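Local coordinates for protein endo-beta-1,4-glucanase (cellulase B) (Bacillus halodurans, PDB 4V2X) that probably hydrolyses internal beta-1,4-glucosidic links in glucans such as xyloglucan and mixed-linkage beta-glucans, pairing a catalytic barrel with an Ig-like and a carbohydrate-binding module, at residues T91-L94 with I95-A99; D133-V136 with Q137-L140; Q374-F377 with D378-A382; D57-S60 with Y61-M65; D326-T329 with G330-Q333. All blocks are in the same frame, centred on the assembly; numbering follows the deposited sequence.

Contact 1 of 5, residues T91-L94 with I95-A99; sequences TREL and IEQIA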
loop_
_atom_site.group_PDB
_atom_site.type_symbol
_atom_site.label_atom_id
_atom_site.label_comp_id
_atom_site.label_asym_id
_atom_site.label_seq_id
_atom_site.Cartn_x
_atom_site.Cartn_y
_atom_site.Cartn_z
ATOM N N THR A 91 41.694 10.411 3.780
ATOM C CA THR A 91 42.984 9.880 3.334
ATOM C C THR A 91 42.861 8.391 3.041
ATOM O O THR A 91 41.992 7.707 3.594
ATOM C CB THR A 91 44.070 10.069 4.402
ATOM O OG1 THR A 91 43.713 9.332 5.578
ATOM C CG2 THR A 91 44.231 11.545 4.751
ATOM N N ARG A 92 43.746 7.872 2.192
ATOM C CA ARG A 92 43.798 6.434 1.975
ATOM C C ARG A 92 44.099 5.719 3.293
ATOM O O ARG A 92 43.590 4.629 3.549
ATOM C CB ARG A 92 44.848 6.057 0.923
ATOM C CG ARG A 92 44.683 4.622 0.455
ATOM C CD ARG A 92 45.719 4.186 -0.567
ATOM N NE ARG A 92 45.214 3.054 -1.345
ATOM C CZ ARG A 92 45.061 1.813 -0.886
ATOM N NH1 ARG A 92 45.384 1.495 0.367
ATOM N NH2 ARG A 92 44.579 0.873 -1.691
ATOM N N GLU A 93 44.930 6.346 4.120
ATOM C CA GLU A 93 45.343 5.754 5.381
ATOM C C GLU A 93 44.147 5.494 6.300
ATOM O O GLU A 93 44.101 4.470 6.970
ATOM C CB GLU A 93 46.384 6.638 6.072
ATOM C CG GLU A 93 46.934 6.048 7.357
ATOM C CD GLU A 93 48.250 6.675 7.789
ATOM O OE1 GLU A 93 48.673 7.689 7.194
ATOM O OE2 GLU A 93 48.859 6.142 8.738
ATOM N N LEU A 94 43.179 6.403 6.325
ATOM C CA LEU A 94 41.974 6.190 7.155
ATOM C C LEU A 94 41.272 4.884 6.801
ATOM O O LEU A 94 40.892 4.100 7.676
ATOM C CB LEU A 94 40.995 7.352 6.985
ATOM C CG LEU A 94 39.658 7.213 7.724
ATOM C CD1 LEU A 94 39.875 7.082 9.227
ATOM C CD2 LEU A 94 38.777 8.399 7.389
ATOM N N ILE A 95 41.080 4.673 5.505
ATOM C CA ILE A 95 40.420 3.477 5.003
ATOM C C ILE A 95 41.251 2.221 5.322
ATOM O O ILE A 95 40.706 1.213 5.764
ATOM C CB ILE A 95 40.147 3.580 3.482
ATOM C CG1 ILE A 95 39.367 4.860 3.135
ATOM C CG2 ILE A 95 39.396 2.353 2.989
ATOM C CD1 ILE A 95 38.066 5.062 3.891
ATOM N N GLU A 96 42.563 2.296 5.102
ATOM C CA GLU A 96 43.480 1.211 5.473
ATOM C C GLU A 96 43.350 0.866 6.950
ATOM O O GLU A 96 43.267 -0.304 7.314
ATOM C CB GLU A 96 44.934 1.606 5.197
ATOM C CG GLU A 96 45.287 1.774 3.729
ATOM C CD GLU A 96 46.643 2.435 3.515
ATOM O OE1 GLU A 96 47.443 2.518 4.467
ATOM O OE2 GLU A 96 46.913 2.875 2.383
ATOM N N GLN A 97 43.341 1.896 7.791
ATOM C CA GLN A 97 43.336 1.716 9.241
ATOM C C GLN A 97 42.025 1.093 9.719
ATOM O O GLN A 97 42.027 0.211 10.577
ATOM C CB GLN A 97 43.577 3.053 9.946
ATOM C CG GLN A 97 44.958 3.655 9.699
ATOM C CD GLN A 97 46.018 3.160 10.658
ATOM O OE1 GLN A 97 45.774 2.278 11.472
ATOM N NE2 GLN A 97 47.214 3.727 10.555
ATOM N N ILE A 98 40.907 1.545 9.158
ATOM C CA ILE A 98 39.606 0.973 9.492
ATOM C C ILE A 98 39.550 -0.500 9.096
ATOM O O ILE A 98 39.044 -1.334 9.843
ATOM C CB ILE A 98 38.453 1.797 8.857
ATOM C CG1 ILE A 98 38.249 3.105 9.645
ATOM C CG2 ILE A 98 37.151 1.000 8.787
ATOM C CD1 ILE A 98 37.872 2.923 11.111
ATOM N N ALA A 99 40.086 -0.823 7.925
ATOM C CA ALA A 99 40.140 -2.204 7.479
ATOM C C ALA A 99 41.002 -3.042 8.425
ATOM O O ALA A 99 40.644 -4.172 8.757
ATOM C CB ALA A 99 40.670 -2.279 6.055
#

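Contact 2 of 5, residues D133-V136 with Q137-L140; sequences DQVV and QWAL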
loop_
_atom_site.group_PDB
_atom_site.type_symbol
_atom_site.label_atom_id
_atom_site.label_comp_id
_atom_site.label_asym_id
_atom_site.label_seq_id
_atom_site.Cartn_x
_atom_site.Cartn_y
_atom_site.Cartn_z
ATOM N N ASP A 133 34.240 8.870 -5.501
ATOM C CA ASP A 133 34.739 7.732 -6.253
ATOM C C ASP A 133 36.097 7.227 -5.738
ATOM O O ASP A 133 36.309 6.023 -5.581
ATOM C CB ASP A 133 34.864 8.150 -7.719
ATOM C CG ASP A 133 35.348 7.046 -8.592
ATOM O OD1 ASP A 133 36.577 6.865 -8.693
ATOM O OD2 ASP A 133 34.499 6.373 -9.199
ATOM N N GLN A 134 37.019 8.152 -5.488
ATOM C CA GLN A 134 38.346 7.784 -5.005
ATOM C C GLN A 134 38.251 7.003 -3.699
ATOM O O GLN A 134 38.945 6.007 -3.499
ATOM C CB GLN A 134 39.199 9.035 -4.822
ATOM C CG GLN A 134 40.601 8.793 -4.276
ATOM C CD GLN A 134 41.472 7.954 -5.191
ATOM O OE1 GLN A 134 42.277 8.489 -5.959
ATOM N NE2 GLN A 134 41.325 6.637 -5.113
ATOM N N VAL A 135 37.367 7.444 -2.818
ATOM C CA VAL A 135 37.199 6.767 -1.533
ATOM C C VAL A 135 36.549 5.390 -1.717
ATOM O O VAL A 135 36.961 4.415 -1.089
ATOM C CB VAL A 135 36.424 7.641 -0.538
ATOM C CG1 VAL A 135 36.270 6.912 0.782
ATOM C CG2 VAL A 135 37.151 8.968 -0.327
ATOM N N VAL A 136 35.562 5.296 -2.603
ATOM C CA VAL A 136 34.966 4.007 -2.947
ATOM C C VAL A 136 36.049 3.041 -3.434
ATOM O O VAL A 136 36.110 1.898 -2.973
ATOM C CB VAL A 136 33.847 4.151 -4.006
ATOM C CG1 VAL A 136 33.425 2.788 -4.551
ATOM C CG2 VAL A 136 32.645 4.877 -3.410
ATOM N N GLN A 137 36.902 3.513 -4.342
ATOM C CA GLN A 137 37.989 2.685 -4.885
ATOM C C GLN A 137 38.965 2.228 -3.810
ATOM O O GLN A 137 39.367 1.067 -3.795
ATOM C CB GLN A 137 38.751 3.428 -5.987
ATOM C CG GLN A 137 37.944 3.633 -7.255
ATOM C CD GLN A 137 38.741 4.318 -8.349
ATOM O OE1 GLN A 137 39.961 4.197 -8.412
ATOM N NE2 GLN A 137 38.049 5.029 -9.226
ATOM N N TRP A 138 39.358 3.136 -2.922
ATOM C CA TRP A 138 40.267 2.777 -1.830
ATOM C C TRP A 138 39.681 1.671 -0.957
ATOM O O TRP A 138 40.372 0.724 -0.587
ATOM C CB TRP A 138 40.577 3.981 -0.944
ATOM C CG TRP A 138 41.533 4.975 -1.530
ATOM C CD1 TRP A 138 42.490 4.746 -2.484
ATOM C CD2 TRP A 138 41.660 6.352 -1.161
ATOM N NE1 TRP A 138 43.193 5.899 -2.736
ATOM C CE2 TRP A 138 42.700 6.901 -1.942
ATOM C CE3 TRP A 138 40.991 7.181 -0.250
ATOM C CZ2 TRP A 138 43.085 8.238 -1.839
ATOM C CZ3 TRP A 138 41.375 8.511 -0.152
ATOM C CH2 TRP A 138 42.413 9.025 -0.947
ATOM N N ALA A 139 38.407 1.818 -0.611
ATOM C CA ALA A 139 37.714 0.810 0.180
ATOM C C ALA A 139 37.673 -0.536 -0.540
ATOM O O ALA A 139 37.945 -1.579 0.060
ATOM C CB ALA A 139 36.302 1.282 0.490
ATOM N N LEU A 140 37.334 -0.515 -1.826
ATOM C CA LEU A 140 37.288 -1.753 -2.609
ATOM C C LEU A 140 38.687 -2.377 -2.707
ATOM O O LEU A 140 38.828 -3.596 -2.629
ATOM C CB LEU A 140 36.692 -1.520 -3.999
ATOM C CG LEU A 140 35.205 -1.155 -4.079
ATOM C CD1 LEU A 140 34.835 -0.697 -5.482
ATOM C CD2 LEU A 140 34.327 -2.322 -3.650
HETATM O O HOH W 1 42.415 4.517 -6.576
#

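Contact 3 of 5, residues Q374-F377 with D378-A382; sequences QELF and DMMRA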
loop_
_atom_site.group_PDB
_atom_site.type_symbol
_atom_site.label_atom_id
_atom_site.label_comp_id
_atom_site.label_asym_id
_atom_site.label_seq_id
_atom_site.Cartn_x
_atom_site.Cartn_y
_atom_site.Cartn_z
ATOM N N GLN A 374 39.302 3.415 23.778
ATOM C CA GLN A 374 39.785 2.064 23.509
ATOM C C GLN A 374 38.916 1.022 24.200
ATOM O O GLN A 374 38.746 -0.074 23.686
ATOM C CB GLN A 374 41.229 1.895 23.966
ATOM C CG GLN A 374 41.874 0.607 23.472
ATOM C CD GLN A 374 42.000 0.560 21.963
ATOM O OE1 GLN A 374 42.433 1.526 21.342
ATOM N NE2 GLN A 374 41.632 -0.565 21.364
ATOM N N GLU A 375 38.383 1.363 25.370
ATOM C CA GLU A 375 37.519 0.452 26.114
ATOM C C GLU A 375 36.260 0.130 25.309
ATOM O O GLU A 375 35.838 -1.026 25.223
ATOM C CB GLU A 375 37.161 1.070 27.459
ATOM C CG GLU A 375 36.614 0.106 28.489
ATOM C CD GLU A 375 36.345 0.781 29.819
ATOM O OE1 GLU A 375 36.068 1.994 29.818
ATOM O OE2 GLU A 375 36.393 0.086 30.865
ATOM N N LEU A 376 35.675 1.145 24.689
ATOM C CA LEU A 376 34.497 0.925 23.860
ATOM C C LEU A 376 34.844 0.060 22.661
ATOM O O LEU A 376 34.112 -0.885 22.344
ATOM C CB LEU A 376 33.888 2.248 23.398
ATOM C CG LEU A 376 32.670 2.125 22.477
ATOM C CD1 LEU A 376 31.526 1.399 23.179
ATOM C CD2 LEU A 376 32.251 3.510 22.008
ATOM N N PHE A 377 35.940 0.380 21.973
ATOM C CA PHE A 377 36.322 -0.429 20.833
ATOM C C PHE A 377 36.597 -1.874 21.228
ATOM O O PHE A 377 36.145 -2.793 20.548
ATOM C CB PHE A 377 37.524 0.112 20.072
ATOM C CG PHE A 377 37.887 -0.751 18.910
ATOM C CD1 PHE A 377 37.054 -0.801 17.796
ATOM C CD2 PHE A 377 38.990 -1.591 18.956
ATOM C CE1 PHE A 377 37.339 -1.639 16.738
ATOM C CE2 PHE A 377 39.283 -2.429 17.897
ATOM C CZ PHE A 377 38.459 -2.451 16.785
ATOM N N ASP A 378 37.341 -2.074 22.317
ATOM C CA ASP A 378 37.661 -3.418 22.785
ATOM C C ASP A 378 36.387 -4.221 23.050
ATOM O O ASP A 378 36.334 -5.409 22.753
ATOM C CB ASP A 378 38.524 -3.380 24.052
ATOM C CG ASP A 378 39.974 -2.979 23.773
ATOM O OD1 ASP A 378 40.373 -2.855 22.597
ATOM O OD2 ASP A 378 40.714 -2.796 24.753
ATOM N N MET A 379 35.365 -3.563 23.582
ATOM C CA MET A 379 34.097 -4.229 23.856
ATOM C C MET A 379 33.408 -4.588 22.545
ATOM O O MET A 379 32.898 -5.695 22.399
ATOM C CB MET A 379 33.192 -3.357 24.719
ATOM C CG MET A 379 31.854 -4.007 25.057
ATOM S SD MET A 379 32.008 -5.605 25.888
ATOM C CE MET A 379 31.968 -5.088 27.604
ATOM N N MET A 380 33.405 -3.666 21.590
ATOM C CA MET A 380 32.790 -3.954 20.292
ATOM C C MET A 380 33.509 -5.102 19.594
ATOM O O MET A 380 32.861 -6.032 19.106
ATOM C CB MET A 380 32.758 -2.715 19.405
ATOM C CG MET A 380 31.765 -1.682 19.883
ATOM S SD MET A 380 31.459 -0.379 18.671
ATOM C CE MET A 380 33.086 0.337 18.498
ATOM N N ARG A 381 34.842 -5.032 19.557
ATOM C CA ARG A 381 35.653 -6.056 18.907
ATOM C C ARG A 381 35.441 -7.426 19.549
ATOM O O ARG A 381 35.352 -8.427 18.841
ATOM C CB ARG A 381 37.144 -5.682 18.938
ATOM C CG ARG A 381 38.052 -6.761 18.362
ATOM C CD ARG A 381 39.523 -6.395 18.450
ATOM N NE ARG A 381 40.357 -7.559 18.142
ATOM C CZ ARG A 381 41.668 -7.649 18.366
ATOM N NH1 ARG A 381 42.339 -6.636 18.909
ATOM N NH2 ARG A 381 42.314 -8.766 18.047
ATOM N N ALA A 382 35.370 -7.482 20.880
ATOM C CA ALA A 382 35.079 -8.734 21.576
ATOM C C ALA A 382 33.696 -9.242 21.177
ATOM O O ALA A 382 33.497 -10.435 20.950
ATOM C CB ALA A 382 35.148 -8.542 23.083
#

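Contact 4 of 5, residues D57-S60 with Y61-M65; sequences DIQS and YVRDM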
loop_
_atom_site.group_PDB
_atom_site.type_symbol
_atom_site.label_atom_id
_atom_site.label_comp_id
_atom_site.label_asym_id
_atom_site.label_seq_id
_atom_site.Cartn_x
_atom_site.Cartn_y
_atom_site.Cartn_z
ATOM N N ASP A 57 24.682 -14.978 -3.886
ATOM C CA ASP A 57 23.970 -15.442 -2.695
ATOM C C ASP A 57 23.862 -14.248 -1.738
ATOM O O ASP A 57 24.837 -13.888 -1.078
ATOM C CB ASP A 57 24.740 -16.595 -2.051
ATOM C CG ASP A 57 24.018 -17.208 -0.860
ATOM O OD1 ASP A 57 23.455 -16.468 -0.029
ATOM O OD2 ASP A 57 24.047 -18.453 -0.732
ATOM N N ILE A 58 22.685 -13.627 -1.690
ATOM C CA ILE A 58 22.530 -12.350 -0.987
ATOM C C ILE A 58 22.744 -12.484 0.527
ATOM O O ILE A 58 23.269 -11.565 1.163
ATOM C CB ILE A 58 21.173 -11.672 -1.308
ATOM C CG1 ILE A 58 21.192 -10.185 -0.922
ATOM C CG2 ILE A 58 20.017 -12.382 -0.617
ATOM C CD1 ILE A 58 22.172 -9.336 -1.706
ATOM N N GLN A 59 22.358 -13.622 1.098
ATOM C CA GLN A 59 22.572 -13.863 2.532
ATOM C C GLN A 59 24.064 -13.945 2.877
ATOM O O GLN A 59 24.516 -13.309 3.829
ATOM C CB GLN A 59 21.846 -15.129 2.984
ATOM C CG GLN A 59 20.330 -14.994 3.000
ATOM C CD GLN A 59 19.630 -16.312 3.283
ATOM O OE1 GLN A 59 19.879 -17.318 2.610
ATOM N NE2 GLN A 59 18.756 -16.318 4.281
ATOM N N SER A 60 24.823 -14.712 2.096
ATOM C CA SER A 60 26.282 -14.805 2.274
ATOM C C SER A 60 26.964 -13.452 2.103
ATOM O O SER A 60 27.890 -13.109 2.840
ATOM C CB SER A 60 26.885 -15.792 1.270
ATOM O OG SER A 60 26.320 -17.078 1.434
ATOM N N TYR A 61 26.503 -12.695 1.116
ATOM C CA TYR A 61 27.021 -11.362 0.830
ATOM C C TYR A 61 26.907 -10.481 2.074
ATOM O O TYR A 61 27.887 -9.901 2.525
ATOM C CB TYR A 61 26.218 -10.773 -0.329
ATOM C CG TYR A 61 26.606 -9.393 -0.809
ATOM C CD1 TYR A 61 26.149 -8.252 -0.153
ATOM C CD2 TYR A 61 27.370 -9.221 -1.961
ATOM C CE1 TYR A 61 26.479 -6.990 -0.605
ATOM C CE2 TYR A 61 27.696 -7.961 -2.424
ATOM C CZ TYR A 61 27.247 -6.844 -1.739
ATOM O OH TYR A 61 27.548 -5.584 -2.204
ATOM N N VAL A 62 25.709 -10.419 2.642
ATOM C CA VAL A 62 25.476 -9.591 3.828
ATOM C C VAL A 62 26.287 -10.100 5.026
ATOM O O VAL A 62 26.889 -9.307 5.744
ATOM C CB VAL A 62 23.968 -9.466 4.141
ATOM C CG1 VAL A 62 23.739 -8.825 5.504
ATOM C CG2 VAL A 62 23.290 -8.641 3.054
ATOM N N ARG A 63 26.340 -11.415 5.222
ATOM C CA ARG A 63 27.168 -11.988 6.296
ATOM C C ARG A 63 28.629 -11.585 6.171
ATOM O O ARG A 63 29.292 -11.300 7.169
ATOM C CB ARG A 63 27.063 -13.508 6.312
ATOM C CG ARG A 63 25.759 -13.997 6.897
ATOM C CD ARG A 63 25.553 -15.474 6.639
ATOM N NE ARG A 63 24.156 -15.840 6.831
ATOM C CZ ARG A 63 23.526 -16.815 6.185
ATOM N NH1 ARG A 63 24.152 -17.558 5.273
ATOM N NH2 ARG A 63 22.248 -17.047 6.451
ATOM N N ASP A 64 29.119 -11.542 4.935
ATOM C CA ASP A 64 30.521 -11.229 4.665
ATOM C C ASP A 64 30.849 -9.755 4.936
ATOM O O ASP A 64 32.017 -9.390 5.084
ATOM C CB ASP A 64 30.861 -11.593 3.213
ATOM C CG ASP A 64 32.327 -11.931 3.012
ATOM O OD1 ASP A 64 32.928 -12.565 3.908
ATOM O OD2 ASP A 64 32.871 -11.586 1.939
ATOM N N MET A 65 29.822 -8.909 5.013
ATOM C CA MET A 65 30.007 -7.497 5.375
ATOM C C MET A 65 30.335 -7.266 6.857
ATOM O O MET A 65 30.814 -6.190 7.214
ATOM C CB MET A 65 28.751 -6.686 5.051
ATOM C CG MET A 65 28.381 -6.598 3.585
ATOM S SD MET A 65 26.742 -5.876 3.354
ATOM C CE MET A 65 26.991 -4.242 4.041
HETATM O O HOH W 2 27.402 -18.366 4.464
#

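Contact 5 of 5, residues D326-T329 with G330-Q333; sequences DKHT and GVIQ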
loop_
_atom_site.group_PDB
_atom_site.type_symbol
_atom_site.label_atom_id
_atom_site.label_comp_id
_atom_site.label_asym_id
_atom_site.label_seq_id
_atom_site.Cartn_x
_atom_site.Cartn_y
_atom_site.Cartn_z
ATOM N N ASP A 326 25.304 12.345 19.831
ATOM C CA ASP A 326 25.207 13.582 19.048
ATOM C C ASP A 326 25.552 14.807 19.887
ATOM O O ASP A 326 25.923 15.835 19.342
ATOM C CB ASP A 326 23.812 13.748 18.428
ATOM C CG ASP A 326 23.595 12.860 17.217
ATOM O OD1 ASP A 326 24.545 12.198 16.749
ATOM O OD2 ASP A 326 22.457 12.832 16.708
ATOM N N LYS A 327 25.410 14.702 21.206
ATOM C CA LYS A 327 25.983 15.670 22.125
ATOM C C LYS A 327 27.472 15.340 22.288
ATOM O O LYS A 327 28.323 16.020 21.713
ATOM C CB LYS A 327 25.195 15.682 23.454
ATOM C CG LYS A 327 23.756 16.167 23.289
ATOM C CD LYS A 327 22.882 15.990 24.529
ATOM C CE LYS A 327 22.411 14.554 24.691
ATOM N NZ LYS A 327 21.539 14.375 25.883
ATOM N N HIS A 328 27.787 14.289 23.045
ATOM C CA HIS A 328 29.138 13.728 23.098
ATOM C C HIS A 328 29.053 12.372 23.792
ATOM O O HIS A 328 28.021 12.060 24.391
ATOM C CB HIS A 328 30.122 14.665 23.816
ATOM C CG HIS A 328 29.732 15.003 25.218
ATOM N ND1 HIS A 328 30.171 14.282 26.305
ATOM C CD2 HIS A 328 28.955 15.993 25.718
ATOM C CE1 HIS A 328 29.689 14.811 27.413
ATOM N NE2 HIS A 328 28.949 15.854 27.085
ATOM N N THR A 329 30.113 11.567 23.703
ATOM C CA THR A 329 30.080 10.194 24.227
ATOM C C THR A 329 30.026 10.110 25.747
ATOM O O THR A 329 29.683 9.074 26.301
ATOM C CB THR A 329 31.292 9.357 23.748
ATOM O OG1 THR A 329 32.514 10.035 24.074
ATOM C CG2 THR A 329 31.232 9.133 22.258
ATOM N N GLY A 330 30.408 11.192 26.415
ATOM C CA GLY A 330 30.363 11.276 27.866
ATOM C C GLY A 330 29.000 11.429 28.515
ATOM O O GLY A 330 28.911 11.403 29.733
ATOM N N VAL A 331 27.929 11.585 27.735
ATOM C CA VAL A 331 26.588 11.728 28.341
ATOM C C VAL A 331 25.989 10.409 28.854
ATOM O O VAL A 331 24.987 10.426 29.583
ATOM C CB VAL A 331 25.583 12.423 27.393
ATOM C CG1 VAL A 331 26.130 13.766 26.922
ATOM C CG2 VAL A 331 25.238 11.542 26.210
ATOM N N ILE A 332 26.604 9.288 28.481
ATOM C CA ILE A 332 26.198 7.953 28.920
ATOM C C ILE A 332 27.292 7.414 29.844
ATOM O O ILE A 332 28.474 7.424 29.491
ATOM C CB ILE A 332 26.038 6.983 27.728
ATOM C CG1 ILE A 332 25.162 7.586 26.613
ATOM C CG2 ILE A 332 25.485 5.643 28.192
ATOM C CD1 ILE A 332 23.742 7.895 27.035
ATOM N N GLN A 333 26.899 6.942 31.023
ATOM C CA GLN A 333 27.874 6.430 31.986
ATOM C C GLN A 333 28.653 5.295 31.323
ATOM O O GLN A 333 28.071 4.446 30.641
ATOM C CB GLN A 333 27.175 5.954 33.259
ATOM C CG GLN A 333 28.091 5.859 34.464
ATOM C CD GLN A 333 28.968 4.622 34.472
ATOM O OE1 GLN A 333 28.603 3.577 33.928
ATOM N NE2 GLN A 333 30.120 4.724 35.127
#

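Contact 1 of 5, residues T91-L94 with I95-A99
Arg92 and Glu96, one helical turn apart, form the main ionic pair of this contact at the start of helix 92-100. Arg92 NH1 donates to Glu96 OE2 over 2.9 Å. The oxygen lies close to the guanidinium plane, at its edge, and is met on the anti side of the carboxylate; the two side chains cross at about a right angle. The extended Arg92 chain also serves Glu141 through NH2 and Glu142 through NH1, so its charge is shared among three carboxylates, a task suited to a group with several N-H bonds.

A second polar pair, the carboxylate of Glu93 and the amide of Gln97, runs side by side with the two planes nearly coplanar, yet the bond from Gln97 NE2 to Glu93 OE2 is weak at 3.4 Å. Gln97 comes back over the earlier turn by bending at its second torsion (chi2 -87°). At the helix start Thr91 is the N-cap: its OG1 accepts from Leu94 N at 3.1 Å and is also bonded to Tyr369 OH. A short hydroxyl suits this place because it can accept from a first-turn N-H that has no helical carbonyl one full turn earlier to bond.

The backbone bonds are those of an alpha helix, as in Glu96 N to Arg92 O (3.0 Å). The apolar side is looser, with Leu94 CD1 4.3 Å from Ile98 CG1.

Within the beta-alpha-beta unit of strands 68-70 and 105-108, Leu94 and Ile98 pack on Phe364 of strand 364-365, while branched Ile95 presses against Val135 and Ala139 of helix 126-141.

Contact 2 of 5, residues D133-V136 with Q137-L140
Gln134 lies flat against Trp138 on helix 126-141, which links strands 105-108 and 145-149 of the (beta/alpha)8 barrel in a beta-alpha-beta crossover. This is the close-packed part of the contact. The amide and indole planes are 12° apart, and Gln134 CG sits over one face of the six-membered ring, 3.7 Å from its centroid, as a CH-pi contact. Farther out on the same side chain, Gln134 NE2 comes to 3.1 Å from Trp138 NE1; both are donors, so this is stacking and not a hydrogen bond. A bend at the second torsion of Gln134 (chi2 63°) folds the amide down over the indole. Glutamine suits the place because its methylene and planar amide can both lie against the ring.

The barrel-facing flank is wholly apolar. Val136 CG1 and Leu140 CD1 meet at 3.9 Å, their side chains pointing the same way, and Val136, Ala139 and Leu140 pack directly on strand 145-149, as their apolar side chains allow.

Partly exposed Gln137 lies on the looser, watered side, where polar partners replace close packing. Its NE2 is bonded to Tyr186 OH, and Asp133 OD2 to His182 NE2. Between the two glutamines one water bridges the turn: it accepts from Gln134 NE2 at 2.8 Å and donates to Gln137 OE1 at 3.1 Å.

Contact 3 of 5, residues Q374-F377 with D378-A382
In the first turn of helix 374-385, Gln374 and Asp378 are joined by a side-chain hydrogen bond. Gln374 NE2 gives an almost straight bond to Asp378 OD1 (2.9 Å, 167°). The oxygen lies in the plane of the amide, but the N-H approaches it from above the carboxylate plane. Gln374 bends at its second torsion (chi2 64°), which turns the amide toward the aspartate. The same pair is joined in the backbone by Asp378 N to Gln374 O at 2.8 Å, so one turn is held twice, and short Asp378 keeps its carboxylate close to the helix.

Phe377 carries the apolar part. Arg381 CB lies over one ring face, 4.0 Å above the plane and toward the rim, and Arg381 CD is also 4.0 Å from Phe377 CE2; the arginine offers its aliphatic stem here. Met380 CE stands 4.2 Å from Phe377 CD1, the terminal methyl of an unbranched thioether chain that meets the ring obliquely.

Around this helix, Phe377 stacks with Trp371 of strand 370-371, and Leu376 and Met380 pack on Phe341 of helix 334-350, where Glu375 also accepts a bond from Gln334.

Contact 4 of 5, residues D57-S60 with Y61-M65
Gln59 and Arg63 lie side by side, pointing the same way, on helix 58-64, one turn apart. Gln59 CB sits 3.8 Å above one face of the Arg63 guanidinium, toward its rim, and the amide and guanidinium planes are 36° apart. The long arginine stem is extended over the preceding turn, and its NE forms a salt bridge with Asp352. A water joins Arg63 NH1 to Ser60 OG by two weak bonds.

On the inner flank Ile58 and Tyr61 touch lightly, CD1 to CD1 at 4.4 Å. Tyr61 CG stands opposite the backbone N (chi1 -179°), which carries the ring away from the first turn to meet Tyr145 edge-to-face and lets its hydroxyl bond Thr188 O.

Asp57 is the N-cap. Its OD1 takes the Ser60 N-H at 3.1 Å along a straight line (175°), the nitrogen lying well above the carboxylate plane. Aspartate fits here, since its negative charge probably also interacts favourably with the positive end of the helix dipole.

The helix lies across the end of the barrel where the strands begin: Ile58 and Val62 rest on strand 267-273, Tyr61 on strand 190-193, and Val62 also on strand 315-320.

Contact 5 of 5, residues D326-T329 with G330-Q333
His328 and Val331 make the central side-chain contact of this loop. Val331 CG1 stands over one face of the imidazole, 3.7 Å from its centroid and 19° off the normal, in a CH-pi contact; its nearest ring atom is His328 NE2, at 3.5 Å. The methyl sits toward the rim of the ring. Gly330 lies beside the same imidazole: its N-H makes a weak, bent bond to His328 ND1 at 3.1 Å (126°), and Gly330 CA is 3.4 Å from His328 ND1, a close approach that suits glycine, since a CB here would crowd against that nitrogen. Lys327 CB adds an apolar touch to Val331 CG1 at 4.1 Å.

The ring is brought here by its first torsion (chi1 58°), which puts CG between the backbone N and the carbonyl carbon, the crowded position, and so folds the imidazole back over the following residues. The backbone beneath is a type I beta turn over residues 328-331, closed by a straight but long and weak bond from Val331 N to His328 O at 3.4 Å. It belongs to the loop of the barrel between strand 315-320 and helix 334-350.

Farther out, the backbone oxygens of the turn are held by side chains: Thr329 O by Lys337 NZ and Val331 O by Asn282 ND2. Gln333, the N-cap of helix 334-350, accepts from Glu336 N through OE1 and bonds Asn394 through NE2. The long side chain of Lys327 lets NZ reach Glu529, in a salt bridge, and the carbonyl oxygens of Phe530 and Val281.

Along the chain the order is contact 4, 1, 2, 5 and 3. Contacts 1 and 2, with centres 10 Å apart, are the one pair that touches: they lie on successive helices of the eight-stranded barrel, 92-100 and 126-141. Contact 4, about 20 Å from contact 2 between centres, covers the end where the barrel strands start. Contacts 3 and 5 have centres 17 Å apart and both adjoin helix 334-350, contact 3 beside it and contact 5 just before it. Contact 5, some 33 Å from contact 4 between centres, reaches residues of the carbohydrate-binding region, so these local contacts run from the N-terminal end of the barrel strands toward that region.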